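Local coordinates for protein beta-fructofuranosidase (Bifidobacterium adolescentis, PDB 6NOB) that probably hydrolyses terminal beta-fructofuranosidic bonds, releasing fructose from sucrose and related sugars, as a glycoside hydrolase of family 32, at residues A49-H54 and W155-W160; A391-R396 and G434-Q439; T559-K564 and V592-N597. All coordinates share one frame; numbering follows the deposited sequence.

Taken from the N terminus, the three contacts close in series, so none nests within or crosses another. Interaction 1 closes the first loop, joining 49-54 of the small N-terminal beta domain to 155-160 of the propeller. Interaction 2 closes a shorter one, setting 391-396 of one sheet against 434-439 of the sheet to which interaction 1 also reaches. Interaction 3 closes the shortest, 559-564 onto 592-597, between two sheets of the C-terminal sandwich. Interactions 1 and 3 lie on opposite sides of the chain's centre, about 38 Å between centres; interaction 2 comes within about 5 Å of interaction 3, nearest atoms.

Interaction 1 of 3, residues A49-H54 and W155-W160; sequences AERRHH and WDNMHW
Arg52 reaches across to Asp156 in a salt bridge that joins the small N-terminal beta domain to a loop of the propeller fold expected of family 32. With the facing backbones 10.7 Å apart between the CA atoms of Arg52 and Asn157, a long side chain is needed, and Arg52, extended from CG to NE, spans the gap. Its NH1 gives Asp156 OD2 a hydrogen bond of 2.9 Å that is nearly straight (166°). The bond leaves in the plane of the guanidinium yet arrives from above the carboxylate plane, the two flat groups being turned 74° apart. On the other oxygen, Asp156 OD1 accepts from the backbone N of Asn157, which ties the acid to its own loop.

The looser part is Arg51, whose NH2 stays 3.8 Å from Asn157 ND2. Both are donors, so water mediates between them: one molecule accepts from each, though weakly from the arginine, and a second accepts from Arg51 NH2 while donating to Asp156 OD1. A third water joins Arg52 NH1 to Asn157 ND2. Asn157 suits this place because its amide faces two ways, OD1 accepting from the backbone N of Gly192 while ND2 serves the waters. The two arginines lie close together near the acid, with Arg51 NH1 3.8 Å above the plane of the Arg52 guanidinium, over its centre.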
loop_
_atom_site.group_PDB
_atom_site.type_symbol
_atom_site.label_atom_id
_atom_site.label_comp_id
_atom_site.label_asym_id
_atom_site.label_seq_id
_atom_site.Cartn_x
_atom_site.Cartn_y
_atom_site.Cartn_z
ATOM N N ALA A 49 26.906 -15.215 -12.845
ATOM C CA ALA A 49 26.031 -15.995 -11.981
ATOM C C ALA A 49 24.621 -15.430 -11.880
ATOM O O ALA A 49 23.738 -16.120 -11.359
ATOM C CB ALA A 49 26.647 -16.100 -10.585
ATOM N N GLU A 50 24.383 -14.214 -12.365
ATOM C CA GLU A 50 23.114 -13.527 -12.163
ATOM C C GLU A 50 22.199 -13.696 -13.369
ATOM O O GLU A 50 22.643 -13.609 -14.518
ATOM C CB GLU A 50 23.338 -12.035 -11.892
ATOM C CG GLU A 50 24.216 -11.747 -10.685
ATOM C CD GLU A 50 24.447 -10.264 -10.463
ATOM O OE1 GLU A 50 23.672 -9.450 -11.008
ATOM O OE2 GLU A 50 25.403 -9.914 -9.738
ATOM N N ARG A 51 20.916 -13.936 -13.099
ATOM C CA ARG A 51 19.900 -13.962 -14.144
ATOM C C ARG A 51 19.165 -12.636 -14.277
ATOM O O ARG A 51 18.480 -12.422 -15.282
ATOM C CB ARG A 51 18.891 -15.089 -13.887
ATOM C CG ARG A 51 17.989 -14.853 -12.692
ATOM C CD ARG A 51 17.171 -16.088 -12.355
ATOM N NE ARG A 51 16.555 -15.965 -11.037
ATOM C CZ ARG A 51 15.314 -15.539 -10.828
ATOM N NH1 ARG A 51 14.542 -15.201 -11.854
ATOM N NH2 ARG A 51 14.842 -15.455 -9.592
ATOM N N ARG A 52 19.286 -11.754 -13.286
ATOM C CA ARG A 52 18.762 -10.399 -13.347
ATOM C C ARG A 52 19.803 -9.460 -12.757
ATOM O O ARG A 52 20.538 -9.827 -11.837
ATOM C CB ARG A 52 17.431 -10.264 -12.590
ATOM C CG ARG A 52 16.250 -10.899 -13.304
ATOM C CD ARG A 52 15.016 -10.964 -12.419
ATOM N NE ARG A 52 13.855 -11.451 -13.161
ATOM C CZ ARG A 52 12.717 -11.848 -12.598
ATOM N NH1 ARG A 52 12.581 -11.817 -11.279
ATOM N NH2 ARG A 52 11.714 -12.277 -13.354
ATOM N N HIS A 53 19.872 -8.247 -13.300
ATOM C CA HIS A 53 20.860 -7.284 -12.835
ATOM C C HIS A 53 20.358 -5.869 -13.076
ATOM O O HIS A 53 19.769 -5.575 -14.120
ATOM C CB HIS A 53 22.213 -7.491 -13.529
ATOM C CG HIS A 53 23.297 -6.588 -13.025
ATOM N ND1 HIS A 53 23.999 -6.840 -11.865
ATOM C CD2 HIS A 53 23.799 -5.433 -13.524
ATOM C CE1 HIS A 53 24.887 -5.880 -11.672
ATOM N NE2 HIS A 53 24.785 -5.013 -12.663
ATOM N N HIS A 54 20.602 -5.001 -12.098
ATOM C CA HIS A 54 20.285 -3.582 -12.198
ATOM C C HIS A 54 21.543 -2.851 -12.655
ATOM O O HIS A 54 22.513 -2.742 -11.898
ATOM C CB HIS A 54 19.784 -3.054 -10.854
ATOM C CG HIS A 54 19.633 -1.564 -10.793
ATOM N ND1 HIS A 54 19.482 -0.884 -9.603
ATOM C CD2 HIS A 54 19.593 -0.624 -11.769
ATOM C CE1 HIS A 54 19.366 0.409 -9.846
ATOM N NE2 HIS A 54 19.432 0.593 -11.153
ATOM N N TRP A 155 3.751 -10.423 -8.322
ATOM C CA TRP A 155 4.697 -10.306 -7.222
ATOM C C TRP A 155 5.961 -11.101 -7.530
ATOM O O TRP A 155 5.911 -12.157 -8.167
ATOM C CB TRP A 155 4.058 -10.794 -5.920
ATOM C CG TRP A 155 4.919 -10.570 -4.713
ATOM C CD1 TRP A 155 4.869 -9.512 -3.849
ATOM C CD2 TRP A 155 5.964 -11.427 -4.237
ATOM N NE1 TRP A 155 5.821 -9.656 -2.867
ATOM C CE2 TRP A 155 6.507 -10.824 -3.084
ATOM C CE3 TRP A 155 6.495 -12.646 -4.675
ATOM C CZ2 TRP A 155 7.551 -11.398 -2.365
ATOM C CZ3 TRP A 155 7.534 -13.211 -3.962
ATOM C CH2 TRP A 155 8.051 -12.588 -2.820
ATOM N N ASP A 156 7.102 -10.584 -7.085
ATOM C CA ASP A 156 8.388 -11.255 -7.256
ATOM C C ASP A 156 9.343 -10.712 -6.199
ATOM O O ASP A 156 8.920 -10.042 -5.250
ATOM C CB ASP A 156 8.924 -11.066 -8.680
ATOM C CG ASP A 156 9.790 -12.224 -9.141
ATOM O OD1 ASP A 156 10.322 -12.959 -8.283
ATOM O OD2 ASP A 156 9.937 -12.395 -10.370
ATOM N N ASN A 157 10.635 -11.002 -6.362
ATOM C CA ASN A 157 11.643 -10.564 -5.404
ATOM C C ASN A 157 11.550 -9.058 -5.182
ATOM O O ASN A 157 11.545 -8.272 -6.134
ATOM C CB ASN A 157 13.039 -10.950 -5.894
ATOM C CG ASN A 157 13.285 -12.450 -5.827
ATOM O OD1 ASN A 157 13.002 -13.096 -4.816
ATOM N ND2 ASN A 157 13.817 -13.012 -6.909
ATOM N N MET A 158 11.478 -8.665 -3.914
ATOM C CA MET A 158 10.939 -7.366 -3.544
ATOM C C MET A 158 12.012 -6.285 -3.525
ATOM O O MET A 158 13.072 -6.454 -2.911
ATOM C CB MET A 158 10.251 -7.458 -2.182
ATOM C CG MET A 158 8.790 -7.857 -2.284
ATOM S SD MET A 158 7.809 -6.564 -3.074
ATOM C CE MET A 158 7.530 -7.235 -4.709
ATOM N N HIS A 159 11.723 -5.179 -4.208
ATOM C CA HIS A 159 12.478 -3.936 -4.166
ATOM C C HIS A 159 11.680 -2.894 -3.390
ATOM O O HIS A 159 10.517 -3.102 -3.033
ATOM C CB HIS A 159 12.770 -3.403 -5.575
ATOM C CG HIS A 159 13.422 -4.386 -6.497
ATOM N ND1 HIS A 159 12.909 -5.644 -6.739
ATOM C CD2 HIS A 159 14.529 -4.276 -7.269
ATOM C CE1 HIS A 159 13.685 -6.272 -7.604
ATOM N NE2 HIS A 159 14.674 -5.464 -7.942
ATOM N N TRP A 160 12.307 -1.743 -3.162
ATOM C CA TRP A 160 11.630 -0.565 -2.631
ATOM C C TRP A 160 11.607 0.507 -3.714
ATOM O O TRP A 160 12.661 1.009 -4.119
ATOM C CB TRP A 160 12.326 -0.040 -1.377
ATOM C CG TRP A 160 11.884 -0.686 -0.102
ATOM C CD1 TRP A 160 11.598 -2.004 0.097
ATOM C CD2 TRP A 160 11.685 -0.036 1.158
ATOM N NE1 TRP A 160 11.237 -2.216 1.405
ATOM C CE2 TRP A 160 11.281 -1.021 2.077
ATOM C CE3 TRP A 160 11.810 1.286 1.596
ATOM C CZ2 TRP A 160 10.998 -0.728 3.409
ATOM C CZ3 TRP A 160 11.526 1.576 2.917
ATOM C CH2 TRP A 160 11.127 0.575 3.809
HETATM O O HOH W 1 14.939 -15.753 -6.792
HETATM O O HOH W 2 11.890 -15.009 -9.496
HETATM O O HOH W 3 13.922 -10.837 -9.007
#

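Interaction 2 of 3, residues A391-R396 and G434-Q439; sequences ALMHYR and GYYATQ
Tyr436 brings the outer part of its ring against the methyl group of Ala391. The closest pair is Ala391 CB and Tyr436 CE1 at 3.5 Å, and the same methyl is 3.8 Å from Tyr436 CZ, so the contact falls on the outer half of the ring. The methyl comes in obliquely to the ring. Alanine suits this place: its CB points at the opposite segment, and its single methyl is enough to touch the ring.

The tyrosine has to reach for this contact, because its own CB does not point at 391-396. With CG anti to the backbone N (chi1 -160°), the ring is carried across until its far end meets the other segment. There Tyr436 OH lies 4.0 Å from Met393 CG, the methionine crossing the tyrosine at about a right angle. Met393 is flexible and unbranched, and its chain bends at chi2 and chi3 beside the hydroxyl. Side chains alone make the contact, with no hydrogen bond between the segments. Replacing Tyr436 by an alanine here would probably leave the Ala391 methyl and Met393 CG without their shared partner and open a gap between the two segments.

Strands of two sheets, with a few loops, surround it. Strand 435-442 pairs with 448-454, whose Trp453 touches Tyr436, while 385-396 pairs with 374-375 and 405-415 in a different sheet. Tyr436 thus bridges two sheets, consistent with adjacent blades of the propeller: the backbone of Ala391 is hydrogen-bonded to that of Glu375, on strand 374-375, and Met393 packs against Arg268 of strand 268-273.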
loop_
_atom_site.group_PDB
_atom_site.type_symbol
_atom_site.label_atom_id
_atom_site.label_comp_id
_atom_site.label_asym_id
_atom_site.label_seq_id
_atom_site.Cartn_x
_atom_site.Cartn_y
_atom_site.Cartn_z
ATOM N N ALA A 391 -3.616 -6.527 9.564
ATOM C CA ALA A 391 -4.347 -7.321 8.589
ATOM C C ALA A 391 -4.293 -8.799 8.956
ATOM O O ALA A 391 -3.294 -9.290 9.488
ATOM C CB ALA A 391 -3.779 -7.111 7.184
ATOM N N LEU A 392 -5.378 -9.511 8.653
ATOM C CA LEU A 392 -5.558 -10.902 9.061
ATOM C C LEU A 392 -5.386 -11.815 7.851
ATOM O O LEU A 392 -6.252 -11.865 6.973
ATOM C CB LEU A 392 -6.927 -11.092 9.708
ATOM C CG LEU A 392 -7.124 -10.267 10.979
ATOM C CD1 LEU A 392 -8.589 -10.226 11.383
ATOM C CD2 LEU A 392 -6.267 -10.822 12.106
ATOM N N MET A 393 -4.276 -12.548 7.820
ATOM C CA MET A 393 -3.961 -13.392 6.675
ATOM C C MET A 393 -4.871 -14.611 6.616
ATOM O O MET A 393 -5.213 -15.204 7.643
ATOM C CB MET A 393 -2.507 -13.855 6.737
ATOM C CG MET A 393 -1.505 -12.899 6.131
ATOM S SD MET A 393 -0.113 -13.796 5.414
ATOM C CE MET A 393 -0.838 -14.389 3.889
ATOM N N HIS A 394 -5.250 -14.986 5.394
ATOM C CA HIS A 394 -5.945 -16.246 5.131
ATOM C C HIS A 394 -7.252 -16.340 5.914
ATOM O O HIS A 394 -7.609 -17.397 6.441
ATOM C CB HIS A 394 -5.043 -17.444 5.432
ATOM C CG HIS A 394 -3.835 -17.523 4.552
ATOM N ND1 HIS A 394 -2.786 -18.381 4.804
ATOM C CD2 HIS A 394 -3.511 -16.853 3.422
ATOM C CE1 HIS A 394 -1.866 -18.233 3.867
ATOM N NE2 HIS A 394 -2.282 -17.312 3.016
ATOM N N TYR A 395 -7.971 -15.226 5.991
ATOM C CA TYR A 395 -9.242 -15.183 6.696
ATOM C C TYR A 395 -10.235 -14.365 5.889
ATOM O O TYR A 395 -9.934 -13.237 5.486
ATOM C CB TYR A 395 -9.086 -14.583 8.100
ATOM C CG TYR A 395 -10.405 -14.338 8.802
ATOM C CD1 TYR A 395 -11.109 -15.386 9.386
ATOM C CD2 TYR A 395 -10.947 -13.058 8.877
ATOM C CE1 TYR A 395 -12.317 -15.167 10.027
ATOM C CE2 TYR A 395 -12.156 -12.827 9.515
ATOM C CZ TYR A 395 -12.837 -13.885 10.088
ATOM O OH TYR A 395 -14.040 -13.661 10.721
ATOM N N ARG A 396 -11.408 -14.938 5.651
ATOM C CA ARG A 396 -12.547 -14.214 5.114
ATOM C C ARG A 396 -13.555 -14.015 6.233
ATOM O O ARG A 396 -13.775 -14.921 7.038
ATOM C CB ARG A 396 -13.194 -14.970 3.951
ATOM C CG ARG A 396 -12.285 -15.170 2.749
ATOM C CD ARG A 396 -12.995 -15.925 1.636
ATOM N NE ARG A 396 -14.016 -15.110 0.987
ATOM C CZ ARG A 396 -14.726 -15.500 -0.066
ATOM N NH1 ARG A 396 -14.531 -16.700 -0.597
ATOM N NH2 ARG A 396 -15.635 -14.689 -0.589
ATOM N N GLY A 434 -9.920 -5.447 -0.664
ATOM C CA GLY A 434 -8.670 -5.157 -1.327
ATOM C C GLY A 434 -7.915 -3.964 -0.788
ATOM O O GLY A 434 -6.788 -3.712 -1.236
ATOM N N TYR A 435 -8.502 -3.209 0.137
ATOM C CA TYR A 435 -7.784 -2.157 0.845
ATOM C C TYR A 435 -6.882 -2.834 1.868
ATOM O O TYR A 435 -7.362 -3.359 2.879
ATOM C CB TYR A 435 -8.769 -1.192 1.499
ATOM C CG TYR A 435 -8.133 -0.075 2.292
ATOM C CD1 TYR A 435 -7.652 1.065 1.659
ATOM C CD2 TYR A 435 -8.038 -0.148 3.675
ATOM C CE1 TYR A 435 -7.078 2.098 2.383
ATOM C CE2 TYR A 435 -7.474 0.881 4.406
ATOM C CZ TYR A 435 -6.992 2.001 3.755
ATOM O OH TYR A 435 -6.424 3.022 4.483
ATOM N N TYR A 436 -5.580 -2.845 1.600
ATOM C CA TYR A 436 -4.669 -3.742 2.294
ATOM C C TYR A 436 -3.366 -3.026 2.616
ATOM O O TYR A 436 -3.056 -1.967 2.063
ATOM C CB TYR A 436 -4.388 -4.993 1.447
ATOM C CG TYR A 436 -3.859 -6.171 2.226
ATOM C CD1 TYR A 436 -4.676 -6.870 3.103
ATOM C CD2 TYR A 436 -2.542 -6.589 2.078
ATOM C CE1 TYR A 436 -4.195 -7.948 3.819
ATOM C CE2 TYR A 436 -2.053 -7.667 2.788
ATOM C CZ TYR A 436 -2.883 -8.342 3.658
ATOM O OH TYR A 436 -2.403 -9.416 4.370
ATOM N N ALA A 437 -2.608 -3.627 3.536
ATOM C CA ALA A 437 -1.233 -3.225 3.829
ATOM C C ALA A 437 -1.151 -1.763 4.266
ATOM O O ALA A 437 -0.354 -0.977 3.749
ATOM C CB ALA A 437 -0.325 -3.490 2.625
ATOM N N THR A 438 -1.982 -1.403 5.240
ATOM C CA THR A 438 -2.005 -0.032 5.731
ATOM C C THR A 438 -0.736 0.288 6.508
ATOM O O THR A 438 -0.239 -0.534 7.285
ATOM C CB THR A 438 -3.216 0.197 6.634
ATOM O OG1 THR A 438 -3.216 -0.777 7.686
ATOM C CG2 THR A 438 -4.502 0.082 5.845
ATOM N N GLN A 439 -0.212 1.491 6.294
ATOM C CA GLN A 439 0.810 2.058 7.159
ATOM C C GLN A 439 0.486 3.525 7.376
ATOM O O GLN A 439 -0.016 4.197 6.471
ATOM C CB GLN A 439 2.222 1.901 6.578
ATOM C CG GLN A 439 3.313 2.317 7.558
ATOM C CD GLN A 439 4.712 2.070 7.035
ATOM O OE1 GLN A 439 5.460 3.008 6.753
ATOM N NE2 GLN A 439 5.079 0.798 6.915
#

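Interaction 3 of 3, residues T559-K564 and V592-N597; sequences TRLVAK and VEVFLN
Leu561 and Val594 point their side chains at each other from two different sheets and meet methyl to methyl, Leu561 CD2 lying 4.2 Å from Val594 CG2. Their CA atoms are 9.0 Å apart, a spacing too wide for backbone pairing but suited to a layer of branched aliphatic side chains. The leucine, the longer of the two, supplies most of the reach; the beta-branched valine is short and meets it with one methyl. In Val594, CG1 stands anti to the backbone N (chi1 177°), and it is the other methyl that turns to the leucine. Leu561 CD1 also lies 4.7 Å from Val592 CG1, a looser approach.

Two residues along, the roles reverse. Here the long side chain belongs to the second strand, and Leu596 CD1 approaches Thr559 CG2 at 4.3 Å. Threonine can serve in this layer because it offers its methyl: CG2 lies anti to the backbone N and faces the leucine, while the hydroxyl, OG1, is turned farther from it. Pairing Thr559 with Leu596 and Leu561 with Val594 means that the two strands run in opposite directions across the gap. Their alternate residues face the other way: Arg560 forms a salt bridge with Asp572, and Glu593 one with Arg476, on strand 468-481 beyond the sandwich.

Other residues close the layer, Met605 and Leu552 touching Leu561 while Val583 touches Leu596. Two antiparallel sheets stacked face to face, with alternate, mostly aliphatic side chains buried between them, make up the beta sandwich that follows the propeller in family 32 enzymes.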
loop_
_atom_site.group_PDB
_atom_site.type_symbol
_atom_site.label_atom_id
_atom_site.label_comp_id
_atom_site.label_asym_id
_atom_site.label_seq_id
_atom_site.Cartn_x
_atom_site.Cartn_y
_atom_site.Cartn_z
ATOM N N THR A 559 -26.760 -0.504 4.701
ATOM C CA THR A 559 -26.105 0.134 3.567
ATOM C C THR A 559 -24.891 -0.690 3.166
ATOM O O THR A 559 -24.083 -1.068 4.020
ATOM C CB THR A 559 -25.676 1.565 3.907
ATOM O OG1 THR A 559 -26.789 2.294 4.440
ATOM C CG2 THR A 559 -25.156 2.276 2.669
ATOM N N ARG A 560 -24.760 -0.962 1.869
ATOM C CA ARG A 560 -23.657 -1.782 1.398
ATOM C C ARG A 560 -23.275 -1.379 -0.017
ATOM O O ARG A 560 -24.097 -0.860 -0.777
ATOM C CB ARG A 560 -24.006 -3.278 1.437
ATOM C CG ARG A 560 -25.382 -3.608 0.897
ATOM C CD ARG A 560 -25.556 -5.103 0.677
ATOM N NE ARG A 560 -25.739 -5.842 1.924
ATOM C CZ ARG A 560 -26.891 -5.932 2.582
ATOM N NH1 ARG A 560 -27.973 -5.321 2.119
ATOM N NH2 ARG A 560 -26.961 -6.633 3.706
ATOM N N LEU A 561 -22.010 -1.612 -0.353
ATOM C CA LEU A 561 -21.569 -1.558 -1.737
ATOM C C LEU A 561 -21.946 -2.856 -2.439
ATOM O O LEU A 561 -21.958 -3.930 -1.832
ATOM C CB LEU A 561 -20.057 -1.342 -1.819
ATOM C CG LEU A 561 -19.530 0.085 -1.646
ATOM C CD1 LEU A 561 -18.015 0.072 -1.483
ATOM C CD2 LEU A 561 -19.941 0.966 -2.818
ATOM N N VAL A 562 -22.277 -2.748 -3.724
ATOM C CA VAL A 562 -22.637 -3.902 -4.542
ATOM C C VAL A 562 -21.825 -3.855 -5.827
ATOM O O VAL A 562 -21.786 -2.820 -6.504
ATOM C CB VAL A 562 -24.143 -3.939 -4.863
ATOM C CG1 VAL A 562 -24.519 -5.287 -5.458
ATOM C CG2 VAL A 562 -24.971 -3.647 -3.617
ATOM N N ALA A 563 -21.186 -4.969 -6.166
ATOM C CA ALA A 563 -20.353 -5.081 -7.363
ATOM C C ALA A 563 -20.919 -6.186 -8.251
ATOM O O ALA A 563 -20.349 -7.275 -8.349
ATOM C CB ALA A 563 -18.891 -5.351 -6.985
ATOM N N LYS A 564 -22.042 -5.895 -8.906
ATOM C CA LYS A 564 -22.715 -6.895 -9.722
ATOM C C LYS A 564 -21.900 -7.217 -10.968
ATOM O O LYS A 564 -21.297 -6.335 -11.583
ATOM C CB LYS A 564 -24.112 -6.408 -10.112
ATOM C CG LYS A 564 -25.058 -6.263 -8.931
ATOM C CD LYS A 564 -26.458 -5.843 -9.358
ATOM C CE LYS A 564 -27.508 -6.377 -8.388
ATOM N NZ LYS A 564 -28.489 -5.332 -7.981
ATOM N N VAL A 592 -13.114 2.946 -6.578
ATOM C CA VAL A 592 -14.069 3.738 -5.815
ATOM C C VAL A 592 -13.604 3.790 -4.369
ATOM O O VAL A 592 -12.999 2.843 -3.857
ATOM C CB VAL A 592 -15.506 3.169 -5.916
ATOM C CG1 VAL A 592 -15.652 1.904 -5.083
ATOM C CG2 VAL A 592 -16.533 4.210 -5.495
ATOM N N GLU A 593 -13.854 4.926 -3.721
ATOM C CA GLU A 593 -13.629 5.082 -2.287
ATOM C C GLU A 593 -14.795 5.879 -1.725
ATOM O O GLU A 593 -15.060 6.996 -2.180
ATOM C CB GLU A 593 -12.294 5.778 -1.993
ATOM C CG GLU A 593 -11.085 5.078 -2.600
ATOM C CD GLU A 593 -9.768 5.609 -2.076
ATOM O OE1 GLU A 593 -9.495 5.431 -0.871
ATOM O OE2 GLU A 593 -9.003 6.198 -2.870
ATOM N N VAL A 594 -15.493 5.303 -0.750
ATOM C CA VAL A 594 -16.736 5.857 -0.227
ATOM C C VAL A 594 -16.563 6.132 1.260
ATOM O O VAL A 594 -16.040 5.289 1.997
ATOM C CB VAL A 594 -17.918 4.902 -0.472
ATOM C CG1 VAL A 594 -19.192 5.462 0.137
ATOM C CG2 VAL A 594 -18.094 4.644 -1.963
ATOM N N PHE A 595 -17.011 7.306 1.698
ATOM C CA PHE A 595 -16.954 7.705 3.097
ATOM C C PHE A 595 -18.350 8.095 3.559
ATOM O O PHE A 595 -19.011 8.923 2.923
ATOM C CB PHE A 595 -15.959 8.855 3.290
ATOM C CG PHE A 595 -14.570 8.511 2.842
ATOM C CD1 PHE A 595 -14.178 8.724 1.529
ATOM C CD2 PHE A 595 -13.668 7.936 3.722
ATOM C CE1 PHE A 595 -12.907 8.386 1.109
ATOM C CE2 PHE A 595 -12.395 7.597 3.309
ATOM C CZ PHE A 595 -12.013 7.824 2.000
ATOM N N LEU A 596 -18.801 7.488 4.653
ATOM C CA LEU A 596 -20.151 7.680 5.160
ATOM C C LEU A 596 -20.118 8.436 6.481
ATOM O O LEU A 596 -19.232 8.212 7.313
ATOM C CB LEU A 596 -20.860 6.337 5.347
ATOM C CG LEU A 596 -20.870 5.414 4.127
ATOM C CD1 LEU A 596 -21.707 4.178 4.400
ATOM C CD2 LEU A 596 -21.394 6.153 2.910
ATOM N N ASN A 597 -21.091 9.330 6.662
ATOM C CA ASN A 597 -21.243 10.099 7.897
ATOM C C ASN A 597 -19.946 10.811 8.277
ATOM O O ASN A 597 -19.554 10.855 9.445
ATOM C CB ASN A 597 -21.730 9.205 9.039
ATOM C CG ASN A 597 -23.211 8.897 8.944
ATOM O OD1 ASN A 597 -23.882 9.302 7.995
ATOM N ND2 ASN A 597 -23.731 8.177 9.932
#